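Local atomic coordinates of Sodium/sialic acid symporter SiaT (Proteus mirabilis, PDB entry 5NV9), a protein that couples the inward flow of sodium ions to the uptake of the sialic acid N-acetylneuraminic acid across the bacterial inner membrane. Residues A12-Y17 with A335-A340; I167-M172 with V183-L188. One frame throughout, in Å; residues are numbered along the deposited sequence.

Interaction 1: A12-Y17 with A335-A340. With NA (sodium ion), chain B.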
loop_
_atom_site.group_PDB
_atom_site.type_symbol
_atom_site.label_atom_id
_atom_site.label_comp_id
_atom_site.label_asym_id
_atom_site.label_seq_id
_atom_site.Cartn_x
_atom_site.Cartn_y
_atom_site.Cartn_z
ATOM N N ALA A 12 -22.219 12.907 11.629
ATOM C CA ALA A 12 -21.662 13.065 12.941
ATOM C C ALA A 12 -20.756 11.883 13.258
ATOM O O ALA A 12 -19.798 12.030 14.002
ATOM C CB ALA A 12 -22.768 13.195 13.987
ATOM N N VAL A 13 -21.090 10.699 12.725
ATOM C CA VAL A 13 -20.239 9.528 12.887
ATOM C C VAL A 13 -18.917 9.757 12.169
ATOM O O VAL A 13 -17.838 9.530 12.737
ATOM C CB VAL A 13 -20.892 8.272 12.316
ATOM C CG1 VAL A 13 -19.913 7.121 12.353
ATOM C CG2 VAL A 13 -22.134 7.923 13.107
ATOM N N LEU A 14 -19.005 10.271 10.952
ATOM C CA LEU A 14 -17.806 10.558 10.170
ATOM C C LEU A 14 -16.895 11.574 10.891
ATOM O O LEU A 14 -15.678 11.350 10.992
ATOM C CB LEU A 14 -18.158 11.082 8.792
ATOM C CG LEU A 14 -16.928 11.542 7.974
ATOM C CD1 LEU A 14 -15.971 10.370 7.776
ATOM C CD2 LEU A 14 -17.390 12.119 6.636
ATOM N N PHE A 15 -17.485 12.644 11.417
ATOM C CA PHE A 15 -16.702 13.695 12.087
ATOM C C PHE A 15 -16.204 13.313 13.455
ATOM O O PHE A 15 -15.179 13.810 13.899
ATOM C CB PHE A 15 -17.462 15.009 12.114
ATOM C CG PHE A 15 -17.359 15.768 10.830
ATOM C CD1 PHE A 15 -18.129 15.431 9.746
ATOM C CD2 PHE A 15 -16.438 16.790 10.695
ATOM C CE1 PHE A 15 -18.024 16.125 8.556
ATOM C CE2 PHE A 15 -16.321 17.486 9.512
ATOM C CZ PHE A 15 -17.116 17.152 8.438
ATOM N N GLY A 16 -16.907 12.416 14.126
ATOM C CA GLY A 16 -16.357 11.774 15.309
ATOM C C GLY A 16 -15.093 10.965 15.009
ATOM O O GLY A 16 -14.093 11.030 15.757
ATOM N N TYR A 17 -15.152 10.173 13.954
ATOM C CA TYR A 17 -13.991 9.404 13.521
ATOM C C TYR A 17 -12.785 10.329 13.199
ATOM O O TYR A 17 -11.638 10.107 13.638
ATOM C CB TYR A 17 -14.308 8.605 12.261
ATOM C CG TYR A 17 -13.025 8.337 11.402
ATOM C CD1 TYR A 17 -12.143 7.314 11.738
ATOM C CD2 TYR A 17 -12.723 9.112 10.333
ATOM C CE1 TYR A 17 -11.006 7.055 10.984
ATOM C CE2 TYR A 17 -11.566 8.872 9.551
ATOM C CZ TYR A 17 -10.697 7.855 9.897
ATOM O OH TYR A 17 -9.557 7.601 9.168
ATOM N N ALA A 335 -15.013 4.014 7.605
ATOM C CA ALA A 335 -14.108 2.886 7.323
ATOM C C ALA A 335 -13.377 2.986 5.944
ATOM O O ALA A 335 -12.261 2.582 5.808
ATOM C CB ALA A 335 -14.852 1.557 7.437
ATOM N N ILE A 336 -14.036 3.550 4.957
ATOM C CA ILE A 336 -13.420 3.881 3.677
ATOM C C ILE A 336 -12.416 5.021 3.847
ATOM O O ILE A 336 -11.318 4.951 3.339
ATOM C CB ILE A 336 -14.501 4.258 2.627
ATOM C CG1 ILE A 336 -15.352 3.032 2.288
ATOM C CG2 ILE A 336 -13.877 4.898 1.396
ATOM C CD1 ILE A 336 -16.557 3.347 1.390
ATOM N N PHE A 337 -12.796 6.080 4.535
ATOM C CA PHE A 337 -11.807 7.047 4.972
ATOM C C PHE A 337 -10.633 6.349 5.692
ATOM O O PHE A 337 -9.475 6.683 5.455
ATOM C CB PHE A 337 -12.389 8.086 5.887
ATOM C CG PHE A 337 -13.020 9.264 5.191
ATOM C CD1 PHE A 337 -14.187 9.105 4.417
ATOM C CD2 PHE A 337 -12.506 10.543 5.387
ATOM C CE1 PHE A 337 -14.791 10.202 3.837
ATOM C CE2 PHE A 337 -13.128 11.653 4.810
ATOM C CZ PHE A 337 -14.271 11.491 4.051
ATOM N N ALA A 338 -10.926 5.449 6.608
ATOM C CA ALA A 338 -9.840 4.834 7.367
ATOM C C ALA A 338 -8.892 4.002 6.453
ATOM O O ALA A 338 -7.673 3.969 6.700
ATOM C CB ALA A 338 -10.359 3.981 8.495
ATOM N N ALA A 339 -9.441 3.316 5.426
ATOM C CA ALA A 339 -8.602 2.597 4.421
ATOM C C ALA A 339 -7.668 3.548 3.651
ATOM O O ALA A 339 -6.480 3.269 3.451
ATOM C CB ALA A 339 -9.440 1.760 3.477
ATOM N N ALA A 340 -8.209 4.677 3.227
ATOM C CA ALA A 340 -7.453 5.697 2.508
ATOM C C ALA A 340 -6.357 6.349 3.388
ATOM O O ALA A 340 -5.162 6.351 3.027
ATOM C CB ALA A 340 -8.413 6.712 2.018
HETATM NA NA NA B . -4.869 1.888 4.284
#

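Interaction 2: I167-M172 with V183-L188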
loop_
_atom_site.group_PDB
_atom_site.type_symbol
_atom_site.label_atom_id
_atom_site.label_comp_id
_atom_site.label_asym_id
_atom_site.label_seq_id
_atom_site.Cartn_x
_atom_site.Cartn_y
_atom_site.Cartn_z
ATOM N N ILE A 167 -2.794 14.845 6.734
ATOM C CA ILE A 167 -1.519 15.544 6.801
ATOM C C ILE A 167 -1.274 16.136 8.197
ATOM O O ILE A 167 -0.178 16.077 8.684
ATOM C CB ILE A 167 -1.405 16.672 5.699
ATOM C CG1 ILE A 167 -1.252 16.035 4.330
ATOM C CG2 ILE A 167 -0.230 17.613 5.969
ATOM C CD1 ILE A 167 -1.470 16.958 3.152
ATOM N N ILE A 168 -2.298 16.700 8.813
ATOM C CA ILE A 168 -2.162 17.372 10.084
ATOM C C ILE A 168 -1.826 16.389 11.195
ATOM O O ILE A 168 -0.815 16.554 11.883
ATOM C CB ILE A 168 -3.400 18.239 10.381
ATOM C CG1 ILE A 168 -3.350 19.461 9.457
ATOM C CG2 ILE A 168 -3.377 18.695 11.838
ATOM C CD1 ILE A 168 -4.664 20.170 9.342
ATOM N N TYR A 169 -2.600 15.313 11.318
ATOM C CA TYR A 169 -2.321 14.329 12.373
ATOM C C TYR A 169 -1.030 13.591 12.118
ATOM O O TYR A 169 -0.379 13.221 13.064
ATOM C CB TYR A 169 -3.506 13.376 12.677
ATOM C CG TYR A 169 -3.769 12.197 11.724
ATOM C CD1 TYR A 169 -2.886 11.109 11.620
ATOM C CD2 TYR A 169 -4.949 12.119 11.025
ATOM C CE1 TYR A 169 -3.169 10.028 10.780
ATOM C CE2 TYR A 169 -5.221 11.036 10.159
ATOM C CZ TYR A 169 -4.332 9.988 10.043
ATOM O OH TYR A 169 -4.632 8.924 9.170
ATOM N N THR A 170 -0.662 13.361 10.857
ATOM C CA THR A 170 0.609 12.664 10.516
ATOM C C THR A 170 1.807 13.538 10.913
ATOM O O THR A 170 2.703 13.119 11.627
ATOM C CB THR A 170 0.687 12.303 9.002
ATOM O OG1 THR A 170 -0.373 11.408 8.643
ATOM C CG2 THR A 170 1.977 11.618 8.662
ATOM N N TRP A 171 1.750 14.789 10.518
ATOM C CA TRP A 171 2.738 15.780 10.868
ATOM C C TRP A 171 3.034 15.924 12.363
ATOM O O TRP A 171 4.216 15.915 12.768
ATOM C CB TRP A 171 2.339 17.094 10.197
ATOM C CG TRP A 171 3.152 18.289 10.557
ATOM C CD1 TRP A 171 4.313 18.735 9.938
ATOM C CD2 TRP A 171 2.835 19.261 11.542
ATOM N NE1 TRP A 171 4.743 19.893 10.529
ATOM C CE2 TRP A 171 3.862 20.244 11.515
ATOM C CE3 TRP A 171 1.818 19.377 12.483
ATOM C CZ2 TRP A 171 3.885 21.343 12.397
ATOM C CZ3 TRP A 171 1.841 20.477 13.369
ATOM C CH2 TRP A 171 2.871 21.437 13.314
HETATM N N MSE A 172 1.981 16.003 13.185
HETATM C CA MSE A 172 2.078 16.179 14.638
HETATM C C MSE A 172 2.541 14.944 15.290
HETATM O O MSE A 172 3.291 14.991 16.247
HETATM C CB MSE A 172 0.640 16.413 15.205
HETATM C CG MSE A 172 0.096 17.766 14.718
HETATM SE SE MSE A 172 -1.449 18.411 15.794
HETATM C CE MSE A 172 -2.647 16.819 15.638
ATOM N N VAL A 183 -3.874 1.450 13.582
ATOM C CA VAL A 183 -4.438 0.323 14.332
ATOM C C VAL A 183 -5.934 0.492 14.388
ATOM O O VAL A 183 -6.702 -0.468 14.171
ATOM C CB VAL A 183 -3.855 0.204 15.763
ATOM C CG1 VAL A 183 -4.595 -0.818 16.633
ATOM C CG2 VAL A 183 -2.373 -0.126 15.732
ATOM N N ILE A 184 -6.368 1.717 14.634
ATOM C CA ILE A 184 -7.808 1.996 14.751
ATOM C C ILE A 184 -8.407 1.857 13.347
ATOM O O ILE A 184 -9.494 1.291 13.166
ATOM C CB ILE A 184 -8.077 3.434 15.291
ATOM C CG1 ILE A 184 -7.542 3.603 16.728
ATOM C CG2 ILE A 184 -9.576 3.785 15.219
ATOM C CD1 ILE A 184 -7.347 5.066 17.122
ATOM N N GLN A 185 -7.699 2.420 12.356
ATOM C CA GLN A 185 -8.234 2.443 10.991
ATOM C C GLN A 185 -8.219 1.068 10.419
ATOM O O GLN A 185 -9.140 0.728 9.722
ATOM C CB GLN A 185 -7.467 3.399 10.090
ATOM C CG GLN A 185 -7.618 4.841 10.529
ATOM C CD GLN A 185 -6.543 5.720 10.021
ATOM O OE1 GLN A 185 -5.395 5.276 9.793
ATOM N NE2 GLN A 185 -6.927 6.984 9.712
ATOM N N GLY A 186 -7.186 0.288 10.744
ATOM C CA GLY A 186 -7.072 -1.098 10.316
ATOM C C GLY A 186 -8.196 -2.002 10.810
ATOM O O GLY A 186 -8.737 -2.871 10.078
ATOM N N LEU A 187 -8.550 -1.789 12.059
ATOM C CA LEU A 187 -9.567 -2.606 12.669
ATOM C C LEU A 187 -10.931 -2.093 12.238
ATOM O O LEU A 187 -11.838 -2.863 12.106
ATOM C CB LEU A 187 -9.403 -2.652 14.177
ATOM C CG LEU A 187 -8.067 -3.239 14.589
ATOM C CD1 LEU A 187 -7.853 -3.054 16.069
ATOM C CD2 LEU A 187 -7.959 -4.710 14.239
ATOM N N LEU A 188 -11.052 -0.797 11.991
ATOM C CA LEU A 188 -12.302 -0.215 11.518
ATOM C C LEU A 188 -12.663 -0.671 10.104
ATOM O O LEU A 188 -13.775 -1.009 9.850
ATOM C CB LEU A 188 -12.210 1.350 11.598
ATOM C CG LEU A 188 -13.436 2.121 11.118
ATOM C CD1 LEU A 188 -14.664 1.717 11.964
ATOM C CD2 LEU A 188 -13.244 3.637 11.211
#

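Interaction 1: A12-Y17 with A335-A340
Helices 8-29 and 328-361 run in broadly the same direction where Leu14 and Tyr17 of the first meet Phe337 and Ala338 of the second, the axes of the two segments crossing at -31° and coming no closer than 10.7 Å. The backbones therefore stay apart, Leu14 lying nearest to Phe337 and Tyr17 to Ala338 by their CA atoms. The contact illustrates how side chains can span such a separation: Leu14, Tyr17 and Phe337 supply most of the bridging, and the phenol of Tyr17 reaches the main chain of Ala338.

Leu14 extends with CG opposite its backbone N (chi1 174°), which carries its branches across to the phenylalanine. Its CD1 methyl sits over the middle of one face of the Phe337 ring, 3.9 Å from the centroid and 6° off the normal, a nearly vertical CH-pi contact. The other methyl, CD2, reaches the end of the same ring, 4.1 Å from CZ of Phe337.

Tyr17 is directed toward segment 335-340, and its ring lies obliquely against two consecutive residues. On one flank, CE2 of Tyr17 rests 3.8 Å from CB of Phe337; on the other, CE1 of Tyr17 is 4.0 Å from CB of Ala338. The phenol OH of Tyr17 comes to 3.3 Å from the CA of Ala338. That buried hydroxyl finds its polar partners elsewhere, in hydrogen bonds with Gln341 OE1 and Gln185 NE2.

On segment 335-340, Ala339 O coordinates a sodium ion at 2.3 Å, a site completed by Ala56, Leu59, Ser342 and Ser343. Around the contact, helix 155-203 packs against Tyr17, Phe337 and Ala338, helix 118-151 against Phe337 and Ala340, and helix 61-73 against Ile336 and Ala339.

Interaction 2: I167-M172 with V183-L188
Tyr169 places CG between its backbone N and carbonyl carbon (chi1 78°), a crowded position that swings the phenol toward segment 183-188. From the other side, Gln185 sets CG opposite its carbonyl carbon and then runs out extended, delivering its amide to the tyrosine hydroxyl. The two side chains thus approach from opposite directions and bridge backbones whose nearest CA atoms, those of Tyr169 and Gln185, are still 13.3 Å apart.

One polar link results. NE2 of Gln185 donates to OH of Tyr169 at 3.1 Å, with an angle of 157° at the hydrogen. The hydroxyl lies close to the amide plane, as suits an N-H of a flat group, whereas the plane of the tyrosine ring is turned 62° from that of the amide. NE2 lies oblique to the ring, and OE1 of Gln185 stands farther off, 3.8 Å from OH of Tyr169.

The same nitrogen also bonds Tyr17 OH, so two tyrosine hydroxyls grip NE2 and should restrain rotation of the buried amide. Helix 328-361 packs alongside, with Gln341 touching Tyr169, and Ala338 and Ser342 touching Gln185.

Both segments lie on helix 155-203, which carries two membrane spans, 155-172 and 175-199, and such a link between their side chains requires a sharp bend between them. The side chain of Gln185 comes within about 5 Å, nearest atom to ion, of a bound sodium held by Asp182, Ser342, Ser345 and Ser346. With Asp182 and Ser342 the near ligands, this is consistent with a second-shell position beside the Na3 site of this LeuT-fold symporter.

How the interactions relate
Followed from the N terminus, the chain leaves 12-17 on the first transmembrane helix and returns to it at 335-340, so interaction 1 closes a loop of more than three hundred residues. Interaction 2 falls wholly within that span and closes a short one, joining the two membrane spans of helix 155-203 across ten intervening residues; the contacts nest and do not cross. Their centres are 11 Å apart and they touch directly: Tyr17 and Gln185 form the junction, Ala338 CB packs 3.4 Å from Gln185 CB, and Tyr17 CD1 lies 3.9 Å from Leu188 CD2. Together they link helices 8-29, 155-203 and 328-361 near the two sodium sites.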